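Local structure of conjugal transfer protein TRWB (Escherichia coli, 1E9R) at residues L70-L78 with G91-R99; M169-T180 with R211-V222. The protein serves as the coupling protein of bacterial conjugation, probably a membrane-anchored, ring-forming P-loop ATPase that drives DNA transfer between cells. One frame throughout, in Å; residues are numbered along the deposited sequence.

Interaction 1. Residues L70-L78 with G91-R99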
loop_
_atom_site.group_PDB
_atom_site.type_symbol
_atom_site.label_atom_id
_atom_site.label_comp_id
_atom_site.label_asym_id
_atom_site.label_seq_id
_atom_site.Cartn_x
_atom_site.Cartn_y
_atom_site.Cartn_z
ATOM N N LEU B 70 18.739 13.055 -29.737
ATOM C CA LEU B 70 19.872 12.170 -29.480
ATOM C C LEU B 70 20.776 12.069 -30.704
ATOM O O LEU B 70 21.999 12.005 -30.570
ATOM C CB LEU B 70 19.408 10.766 -29.094
ATOM C CG LEU B 70 19.278 10.500 -27.599
ATOM C CD1 LEU B 70 18.114 11.311 -27.042
ATOM C CD2 LEU B 70 19.076 9.008 -27.365
ATOM N N ARG B 71 20.168 12.051 -31.892
ATOM C CA ARG B 71 20.919 11.962 -33.147
ATOM C C ARG B 71 21.833 13.187 -33.275
ATOM O O ARG B 71 23.024 13.068 -33.582
ATOM C CB ARG B 71 19.957 11.892 -34.339
ATOM C CG ARG B 71 20.551 11.216 -35.571
ATOM C CD ARG B 71 19.523 11.078 -36.687
ATOM N NE ARG B 71 18.363 10.300 -36.262
ATOM C CZ ARG B 71 17.103 10.710 -36.390
ATOM N NH1 ARG B 71 16.850 11.894 -36.933
ATOM N NH2 ARG B 71 16.095 9.947 -35.973
ATOM N N GLU B 72 21.268 14.363 -33.023
ATOM C CA GLU B 72 22.022 15.605 -33.084
ATOM C C GLU B 72 23.192 15.614 -32.103
ATOM O O GLU B 72 24.308 16.004 -32.443
ATOM C CB GLU B 72 21.102 16.779 -32.779
ATOM C CG GLU B 72 21.856 18.037 -32.409
ATOM C CD GLU B 72 20.951 19.234 -32.190
ATOM O OE1 GLU B 72 19.755 19.191 -32.590
ATOM O OE2 GLU B 72 21.460 20.224 -31.621
ATOM N N LEU B 73 22.925 15.196 -30.874
ATOM C CA LEU B 73 23.951 15.154 -29.849
ATOM C C LEU B 73 25.092 14.214 -30.240
ATOM O O LEU B 73 26.265 14.551 -30.093
ATOM C CB LEU B 73 23.339 14.696 -28.529
ATOM C CG LEU B 73 23.527 15.628 -27.341
ATOM C CD1 LEU B 73 22.793 15.062 -26.164
ATOM C CD2 LEU B 73 24.993 15.789 -27.025
ATOM N N ALA B 74 24.741 13.028 -30.729
ATOM C CA ALA B 74 25.736 12.033 -31.135
ATOM C C ALA B 74 26.584 12.564 -32.292
ATOM O O ALA B 74 27.815 12.432 -32.297
ATOM C CB ALA B 74 25.036 10.740 -31.545
ATOM N N TYR B 75 25.905 13.158 -33.271
ATOM C CA TYR B 75 26.557 13.734 -34.434
ATOM C C TYR B 75 27.597 14.783 -34.039
ATOM O O TYR B 75 28.769 14.676 -34.393
ATOM C CB TYR B 75 25.508 14.368 -35.338
ATOM C CG TYR B 75 26.091 15.156 -36.485
ATOM C CD1 TYR B 75 27.041 14.586 -37.340
ATOM C CD2 TYR B 75 25.679 16.465 -36.732
ATOM C CE1 TYR B 75 27.564 15.302 -38.413
ATOM C CE2 TYR B 75 26.193 17.191 -37.804
ATOM C CZ TYR B 75 27.134 16.607 -38.640
ATOM O OH TYR B 75 27.642 17.332 -39.699
ATOM N N THR B 76 27.165 15.800 -33.305
ATOM C CA THR B 76 28.070 16.854 -32.880
ATOM C C THR B 76 29.228 16.310 -32.037
ATOM O O THR B 76 30.311 16.896 -31.995
ATOM C CB THR B 76 27.303 17.949 -32.098
ATOM O OG1 THR B 76 26.700 17.393 -30.925
ATOM C CG2 THR B 76 26.221 18.531 -32.962
ATOM N N GLY B 77 28.992 15.184 -31.371
ATOM C CA GLY B 77 30.024 14.576 -30.554
ATOM C C GLY B 77 31.021 13.865 -31.443
ATOM O O GLY B 77 32.204 13.775 -31.124
ATOM N N LEU B 78 30.538 13.347 -32.566
ATOM C CA LEU B 78 31.400 12.656 -33.518
ATOM C C LEU B 78 32.246 13.684 -34.249
ATOM O O LEU B 78 33.397 13.427 -34.582
ATOM C CB LEU B 78 30.568 11.876 -34.524
ATOM C CG LEU B 78 29.857 10.653 -33.960
ATOM C CD1 LEU B 78 28.780 10.202 -34.931
ATOM C CD2 LEU B 78 30.880 9.557 -33.693
ATOM N N GLY B 91 19.325 -0.049 -36.263
ATOM C CA GLY B 91 20.555 0.439 -36.868
ATOM C C GLY B 91 20.473 1.791 -37.566
ATOM O O GLY B 91 21.254 2.062 -38.489
ATOM N N ASP B 92 19.544 2.643 -37.134
ATOM C CA ASP B 92 19.381 3.970 -37.727
ATOM C C ASP B 92 20.654 4.823 -37.659
ATOM O O ASP B 92 21.093 5.380 -38.660
ATOM C CB ASP B 92 18.240 4.723 -37.049
ATOM C CG ASP B 92 18.238 6.206 -37.395
ATOM O OD1 ASP B 92 18.121 6.542 -38.599
ATOM O OD2 ASP B 92 18.360 7.040 -36.467
ATOM N N MET B 93 21.243 4.933 -36.478
ATOM C CA MET B 93 22.456 5.723 -36.324
ATOM C C MET B 93 23.644 5.064 -36.996
ATOM O O MET B 93 24.548 5.740 -37.477
ATOM C CB MET B 93 22.756 5.944 -34.841
ATOM C CG MET B 93 21.790 6.904 -34.178
ATOM S SD MET B 93 22.700 8.120 -33.221
ATOM C CE MET B 93 21.853 7.970 -31.578
ATOM N N LEU B 94 23.640 3.736 -37.015
ATOM C CA LEU B 94 24.708 2.968 -37.641
ATOM C C LEU B 94 24.718 3.284 -39.132
ATOM O O LEU B 94 25.780 3.465 -39.742
ATOM C CB LEU B 94 24.468 1.464 -37.444
ATOM C CG LEU B 94 25.263 0.504 -38.343
ATOM C CD1 LEU B 94 26.750 0.594 -38.020
ATOM C CD2 LEU B 94 24.761 -0.912 -38.155
ATOM N N SER B 95 23.519 3.354 -39.708
ATOM C CA SER B 95 23.371 3.626 -41.120
ATOM C C SER B 95 23.796 5.038 -41.501
ATOM O O SER B 95 24.172 5.284 -42.643
ATOM C CB SER B 95 21.924 3.383 -41.543
ATOM O OG SER B 95 21.074 4.387 -41.032
ATOM N N LYS B 96 23.754 5.969 -40.558
ATOM C CA LYS B 96 24.133 7.336 -40.871
ATOM C C LYS B 96 25.489 7.747 -40.349
ATOM O O LYS B 96 26.145 8.592 -40.951
ATOM C CB LYS B 96 23.075 8.312 -40.355
ATOM C CG LYS B 96 21.767 8.234 -41.108
ATOM C CD LYS B 96 20.682 8.998 -40.379
ATOM C CE LYS B 96 19.318 8.805 -41.039
ATOM N NZ LYS B 96 18.231 9.442 -40.230
ATOM N N PHE B 97 25.926 7.156 -39.246
ATOM C CA PHE B 97 27.216 7.537 -38.676
ATOM C C PHE B 97 28.255 6.428 -38.606
ATOM O O PHE B 97 29.388 6.660 -38.172
ATOM C CB PHE B 97 27.009 8.114 -37.275
ATOM C CG PHE B 97 25.990 9.213 -37.219
ATOM C CD1 PHE B 97 26.125 10.350 -38.007
ATOM C CD2 PHE B 97 24.894 9.113 -36.372
ATOM C CE1 PHE B 97 25.184 11.367 -37.953
ATOM C CE2 PHE B 97 23.947 10.124 -36.309
ATOM C CZ PHE B 97 24.093 11.255 -37.103
ATOM N N GLY B 98 27.869 5.230 -39.038
ATOM C CA GLY B 98 28.776 4.096 -39.005
ATOM C C GLY B 98 29.947 4.160 -39.974
ATOM O O GLY B 98 29.761 4.212 -41.191
ATOM N N ARG B 99 31.159 4.155 -39.424
ATOM C CA ARG B 99 32.373 4.189 -40.231
ATOM C C ARG B 99 32.945 2.783 -40.308
ATOM O O ARG B 99 32.447 1.862 -39.664
ATOM C CB ARG B 99 33.404 5.141 -39.627
ATOM C CG ARG B 99 32.930 6.584 -39.546
ATOM C CD ARG B 99 33.734 7.337 -38.493
ATOM N NE ARG B 99 34.034 6.480 -37.342
ATOM C CZ ARG B 99 34.533 6.904 -36.181
ATOM N NH1 ARG B 99 34.793 8.192 -35.990
ATOM N NH2 ARG B 99 34.780 6.034 -35.208
#
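F97 presents its ring edge to the aliphatic part of R71, with F97 CE2 3.6 Å from R71 CG. Its other neighbours in 70-78 are Y75 and L78. The F97 and Y75 rings lie within 16° of parallel but are displaced past each other with little stacking, whereas L78 CD1 packs 3.6 Å from F97 CB. F425 meets both rings edge-to-face. Beyond CG, R71 leaves the aromatic cluster and bends at chi3 (-59°), which brings its NE to 3.3 Å from D92 OD2. This salt bridge uses the syn lone pair of the carboxylate and is well off straight (138°). K96 NZ lies over one face of the guanidinium and makes a weak bond to D92 OD1, so one carboxylate probably offsets two neighbouring positive charges. A leucine in place of R71 would probably leave D92 OD2 without its cationic mate. On the sheet side M93 curls inward, its SD 3.9 Å from A74 CB. Helix 66-79, which follows a probable Walker A loop, and helix 92-97 thus pack side by side on strand 83-89; the first forms the beta-alpha-beta crossover from strand 56-59 to 83-89 expected of a P-loop NTPase.

Interaction 2. Residues M169-T180 with R211-V222; sequences MRELFHWTTIAT and RFVLSDKLPEHV
R211 reaches across from helix 201-217 to the C-terminal end of helix 169-178, and its whole side chain runs past backbone carbonyls. CG stands opposite its own carbonyl carbon (chi1 -59°), and T176 O lies 3.8 Å from R211 CB and 3.7 Å from R211 CG; the still closer approach modelled at CD is doubtful. Bends at chi2 and chi3 then carry R211 NE past T176 O at 3.6 Å and swing the guanidinium round the helix end. T177 C lies over one face of this group, toward its rim, while A179 O sits in its plane and is gripped end-on by both terminal nitrogens, 2.9 Å from R211 NH1; the 2.5 Å modelled to R211 NH2 is implausibly short and its exact length doubtful. Away from this polar end the contact is mostly apolar. V222 CG2 wedges against F173, 3.5 Å from F173 CB, and L218 CB meets the edge of the same ring at F173 CD1. M169 folds back on itself to place CE 3.5 Å from H221 CB. Helix 169-178 and residues 211-217 run roughly antiparallel, at 142°; H221 and V222 come from the next helix, 219-223. Helix 141-163 backs L172 and L214, helix 252-269 receives H221, and helix 181-188 touches R211 through L184, while S195 and Y149 of a second subunit approach I178 and F212, respectively.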
loop_
_atom_site.group_PDB
_atom_site.type_symbol
_atom_site.label_atom_id
_atom_site.label_comp_id
_atom_site.label_asym_id
_atom_site.label_seq_id
_atom_site.Cartn_x
_atom_site.Cartn_y
_atom_site.Cartn_z
ATOM N N MET B 169 29.026 -21.397 -24.752
ATOM C CA MET B 169 27.717 -20.933 -24.322
ATOM C C MET B 169 26.714 -22.054 -24.510
ATOM O O MET B 169 25.710 -22.128 -23.797
ATOM C CB MET B 169 27.266 -19.706 -25.117
ATOM C CG MET B 169 27.979 -18.416 -24.734
ATOM S SD MET B 169 27.962 -18.106 -22.960
ATOM C CE MET B 169 26.285 -17.658 -22.719
ATOM N N ARG B 170 26.992 -22.930 -25.465
ATOM C CA ARG B 170 26.112 -24.051 -25.744
ATOM C C ARG B 170 26.224 -25.047 -24.592
ATOM O O ARG B 170 25.219 -25.559 -24.101
ATOM C CB ARG B 170 26.508 -24.689 -27.074
ATOM C CG ARG B 170 25.379 -25.410 -27.799
ATOM C CD ARG B 170 25.439 -25.144 -29.308
ATOM N NE ARG B 170 24.656 -23.968 -29.697
ATOM C CZ ARG B 170 24.694 -23.400 -30.903
ATOM N NH1 ARG B 170 25.486 -23.894 -31.851
ATOM N NH2 ARG B 170 23.928 -22.344 -31.170
ATOM N N GLU B 171 27.449 -25.309 -24.149
ATOM C CA GLU B 171 27.685 -26.229 -23.033
ATOM C C GLU B 171 27.091 -25.673 -21.737
ATOM O O GLU B 171 26.522 -26.414 -20.926
ATOM C CB GLU B 171 29.189 -26.466 -22.833
ATOM C CG GLU B 171 29.752 -27.661 -23.593
ATOM C CD GLU B 171 29.169 -28.984 -23.110
ATOM O OE1 GLU B 171 29.377 -29.327 -21.917
ATOM O OE2 GLU B 171 28.502 -29.676 -23.924
ATOM N N LEU B 172 27.245 -24.364 -21.555
ATOM C CA LEU B 172 26.732 -23.657 -20.394
ATOM C C LEU B 172 25.215 -23.770 -20.378
ATOM O O LEU B 172 24.606 -24.048 -19.349
ATOM C CB LEU B 172 27.138 -22.184 -20.466
ATOM C CG LEU B 172 26.708 -21.290 -19.307
ATOM C CD1 LEU B 172 27.313 -21.776 -17.997
ATOM C CD2 LEU B 172 27.160 -19.883 -19.599
ATOM N N PHE B 173 24.603 -23.558 -21.533
ATOM C CA PHE B 173 23.159 -23.639 -21.626
ATOM C C PHE B 173 22.657 -25.062 -21.399
ATOM O O PHE B 173 21.592 -25.257 -20.815
ATOM C CB PHE B 173 22.702 -23.134 -22.990
ATOM C CG PHE B 173 21.209 -23.058 -23.149
ATOM C CD1 PHE B 173 20.489 -22.017 -22.581
ATOM C CD2 PHE B 173 20.527 -24.005 -23.906
ATOM C CE1 PHE B 173 19.109 -21.919 -22.772
ATOM C CE2 PHE B 173 19.143 -23.916 -24.105
ATOM C CZ PHE B 173 18.436 -22.874 -23.541
ATOM N N HIS B 174 23.419 -26.056 -21.856
ATOM C CA HIS B 174 23.007 -27.448 -21.694
ATOM C C HIS B 174 22.934 -27.815 -20.223
ATOM O O HIS B 174 21.919 -28.297 -19.720
ATOM C CB HIS B 174 23.992 -28.398 -22.388
ATOM C CG HIS B 174 23.751 -29.844 -22.068
ATOM N ND1 HIS B 174 22.657 -30.540 -22.544
ATOM C CD2 HIS B 174 24.412 -30.698 -21.248
ATOM C CE1 HIS B 174 22.653 -31.756 -22.027
ATOM N NE2 HIS B 174 23.706 -31.877 -21.236
ATOM N N TRP B 175 24.042 -27.592 -19.539
ATOM C CA TRP B 175 24.134 -27.899 -18.134
ATOM C C TRP B 175 23.117 -27.169 -17.280
ATOM O O TRP B 175 22.424 -27.782 -16.473
ATOM C CB TRP B 175 25.542 -27.575 -17.645
ATOM C CG TRP B 175 26.542 -28.614 -18.028
ATOM C CD1 TRP B 175 27.651 -28.459 -18.826
ATOM C CD2 TRP B 175 26.512 -29.989 -17.643
ATOM N NE1 TRP B 175 28.307 -29.661 -18.956
ATOM C CE2 TRP B 175 27.628 -30.616 -18.241
ATOM C CE3 TRP B 175 25.644 -30.753 -16.848
ATOM C CZ2 TRP B 175 27.897 -31.972 -18.067
ATOM C CZ3 TRP B 175 25.912 -32.092 -16.676
ATOM C CH2 TRP B 175 27.030 -32.692 -17.284
ATOM N N THR B 176 23.021 -25.859 -17.468
ATOM C CA THR B 176 22.119 -25.054 -16.665
ATOM C C THR B 176 20.642 -25.248 -16.926
ATOM O O THR B 176 19.848 -24.970 -16.043
ATOM C CB THR B 176 22.432 -23.524 -16.777
ATOM O OG1 THR B 176 22.317 -23.088 -18.136
ATOM C CG2 THR B 176 23.827 -23.226 -16.267
ATOM N N THR B 177 20.253 -25.725 -18.105
ATOM C CA THR B 177 18.822 -25.881 -18.367
ATOM C C THR B 177 18.386 -27.170 -19.053
ATOM O O THR B 177 17.203 -27.480 -19.076
ATOM C CB THR B 177 18.281 -24.690 -19.198
ATOM O OG1 THR B 177 18.642 -24.856 -20.574
ATOM C CG2 THR B 177 18.875 -23.378 -18.698
ATOM N N ILE B 178 19.332 -27.925 -19.602
ATOM C CA ILE B 178 18.988 -29.158 -20.306
ATOM C C ILE B 178 19.363 -30.430 -19.559
ATOM O O ILE B 178 18.559 -31.349 -19.463
ATOM C CB ILE B 178 19.645 -29.212 -21.712
ATOM C CG1 ILE B 178 19.254 -27.981 -22.529
ATOM C CG2 ILE B 178 19.192 -30.463 -22.439
ATOM C CD1 ILE B 178 17.776 -27.867 -22.784
ATOM N N ALA B 179 20.583 -30.494 -19.046
ATOM C CA ALA B 179 21.014 -31.677 -18.318
ATOM C C ALA B 179 19.987 -31.955 -17.234
ATOM O O ALA B 179 19.380 -31.029 -16.710
ATOM C CB ALA B 179 22.380 -31.443 -17.697
ATOM N N THR B 180 19.779 -33.225 -16.897
ATOM C CA THR B 180 18.808 -33.555 -15.859
ATOM C C THR B 180 19.281 -32.984 -14.532
ATOM O O THR B 180 20.467 -32.710 -14.333
ATOM C CB THR B 180 18.623 -35.081 -15.670
ATOM O OG1 THR B 180 19.794 -35.626 -15.058
ATOM C CG2 THR B 180 18.382 -35.771 -17.002
ATOM N N ARG B 211 17.358 -22.494 -12.777
ATOM C CA ARG B 211 17.187 -23.057 -14.118
ATOM C C ARG B 211 16.249 -22.214 -14.973
ATOM O O ARG B 211 16.534 -21.921 -16.133
ATOM C CB ARG B 211 16.640 -24.480 -14.010
ATOM C CG ARG B 211 17.541 -25.407 -13.220
ATOM C CD ARG B 211 18.428 -26.242 -14.132
ATOM N NE ARG B 211 17.831 -27.537 -14.441
ATOM C CZ ARG B 211 18.416 -28.482 -15.172
ATOM N NH1 ARG B 211 19.621 -28.288 -15.694
ATOM N NH2 ARG B 211 17.803 -29.647 -15.340
ATOM N N PHE B 212 15.124 -21.831 -14.393
ATOM C CA PHE B 212 14.145 -21.018 -15.094
ATOM C C PHE B 212 14.695 -19.644 -15.467
ATOM O O PHE B 212 14.521 -19.191 -16.592
ATOM C CB PHE B 212 12.889 -20.872 -14.240
ATOM C CG PHE B 212 11.951 -22.022 -14.361
ATOM C CD1 PHE B 212 11.516 -22.444 -15.615
ATOM C CD2 PHE B 212 11.485 -22.676 -13.229
ATOM C CE1 PHE B 212 10.629 -23.496 -15.740
ATOM C CE2 PHE B 212 10.590 -23.741 -13.344
ATOM C CZ PHE B 212 10.162 -24.149 -14.596
ATOM N N VAL B 213 15.354 -18.973 -14.532
ATOM C CA VAL B 213 15.910 -17.664 -14.839
ATOM C C VAL B 213 16.831 -17.801 -16.034
ATOM O O VAL B 213 16.680 -17.092 -17.017
ATOM C CB VAL B 213 16.734 -17.092 -13.665
ATOM C CG1 VAL B 213 17.428 -15.820 -14.093
ATOM C CG2 VAL B 213 15.830 -16.818 -12.483
ATOM N N LEU B 214 17.780 -18.722 -15.937
ATOM C CA LEU B 214 18.749 -18.957 -17.002
ATOM C C LEU B 214 18.107 -19.388 -18.314
ATOM O O LEU B 214 18.613 -19.076 -19.391
ATOM C CB LEU B 214 19.769 -20.002 -16.552
ATOM C CG LEU B 214 21.098 -19.517 -15.968
ATOM C CD1 LEU B 214 20.982 -18.103 -15.423
ATOM C CD2 LEU B 214 21.536 -20.500 -14.892
ATOM N N SER B 215 16.997 -20.105 -18.229
ATOM C CA SER B 215 16.305 -20.529 -19.435
ATOM C C SER B 215 15.759 -19.288 -20.146
ATOM O O SER B 215 15.616 -19.276 -21.366
ATOM C CB SER B 215 15.156 -21.487 -19.084
ATOM O OG SER B 215 13.894 -20.927 -19.419
ATOM N N ASP B 216 15.466 -18.240 -19.377
ATOM C CA ASP B 216 14.931 -17.005 -19.935
ATOM C C ASP B 216 16.011 -16.065 -20.425
ATOM O O ASP B 216 15.841 -15.403 -21.444
ATOM C CB ASP B 216 14.076 -16.249 -18.905
ATOM C CG ASP B 216 12.794 -16.986 -18.542
ATOM O OD1 ASP B 216 12.187 -17.614 -19.441
ATOM O OD2 ASP B 216 12.376 -16.923 -17.362
ATOM N N LYS B 217 17.122 -16.010 -19.703
ATOM C CA LYS B 217 18.198 -15.095 -20.059
ATOM C C LYS B 217 19.211 -15.550 -21.102
ATOM O O LYS B 217 19.586 -14.777 -21.984
ATOM C CB LYS B 217 18.958 -14.664 -18.795
ATOM C CG LYS B 217 18.074 -14.140 -17.683
ATOM C CD LYS B 217 17.181 -13.022 -18.153
ATOM C CE LYS B 217 16.122 -12.703 -17.119
ATOM N NZ LYS B 217 15.105 -11.757 -17.655
ATOM N N LEU B 218 19.640 -16.800 -21.013
ATOM C CA LEU B 218 20.665 -17.320 -21.904
ATOM C C LEU B 218 20.415 -17.543 -23.392
ATOM O O LEU B 218 21.325 -17.343 -24.198
ATOM C CB LEU B 218 21.226 -18.607 -21.314
ATOM C CG LEU B 218 21.951 -18.411 -19.982
ATOM C CD1 LEU B 218 22.488 -19.744 -19.467
ATOM C CD2 LEU B 218 23.080 -17.422 -20.177
ATOM N N PRO B 219 19.199 -17.956 -23.786
ATOM C CA PRO B 219 18.912 -18.194 -25.212
ATOM C C PRO B 219 19.703 -17.385 -26.266
ATOM O O PRO B 219 20.529 -17.949 -26.988
ATOM C CB PRO B 219 17.406 -17.973 -25.290
ATOM C CG PRO B 219 16.944 -18.570 -23.979
ATOM C CD PRO B 219 17.961 -18.014 -22.985
ATOM N N GLU B 220 19.462 -16.077 -26.351
ATOM C CA GLU B 220 20.156 -15.235 -27.327
ATOM C C GLU B 220 21.678 -15.208 -27.169
ATOM O O GLU B 220 22.402 -14.910 -28.115
ATOM C CB GLU B 220 19.608 -13.815 -27.270
ATOM C CG GLU B 220 18.146 -13.710 -27.656
ATOM C CD GLU B 220 17.838 -14.360 -29.001
ATOM O OE1 GLU B 220 18.617 -14.161 -29.961
ATOM O OE2 GLU B 220 16.809 -15.062 -29.104
ATOM N N HIS B 221 22.163 -15.510 -25.975
ATOM C CA HIS B 221 23.598 -15.535 -25.726
ATOM C C HIS B 221 24.164 -16.768 -26.414
ATOM O O HIS B 221 25.320 -16.790 -26.841
ATOM C CB HIS B 221 23.880 -15.646 -24.222
ATOM C CG HIS B 221 23.607 -14.394 -23.451
ATOM N ND1 HIS B 221 24.595 -13.495 -23.118
ATOM C CD2 HIS B 221 22.456 -13.893 -22.943
ATOM C CE1 HIS B 221 24.068 -12.493 -22.436
ATOM N NE2 HIS B 221 22.772 -12.710 -22.316
ATOM N N VAL B 222 23.333 -17.801 -26.499
ATOM C CA VAL B 222 23.738 -19.060 -27.095
ATOM C C VAL B 222 23.801 -18.947 -28.607
ATOM O O VAL B 222 24.764 -19.389 -29.228
ATOM C CB VAL B 222 22.755 -20.207 -26.718
ATOM C CG1 VAL B 222 23.215 -21.509 -27.352
ATOM C CG2 VAL B 222 22.673 -20.366 -25.203
#

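How the interactions relate
Interaction 1 belongs to the nucleotide-binding fold, its helices lying against the central sheet; interaction 2 belongs to the run of helices inserted between strands 103-105 and 243-247. They share no helix, and about 15 Å separates their nearest atoms. Both are partly buried, but interaction 2 lies farther from the chain centre and covers more surface, 710 against 422 Å². Their arginines are used differently: that of 70-78 pairs with an acidic side chain, whereas that of 211-222 hydrogen-bonds a neutral backbone carbonyl, that of A179, just beyond helix 169-178. Only interaction 2 is also touched by a neighbouring subunit; interaction 1 is contained within its own chain.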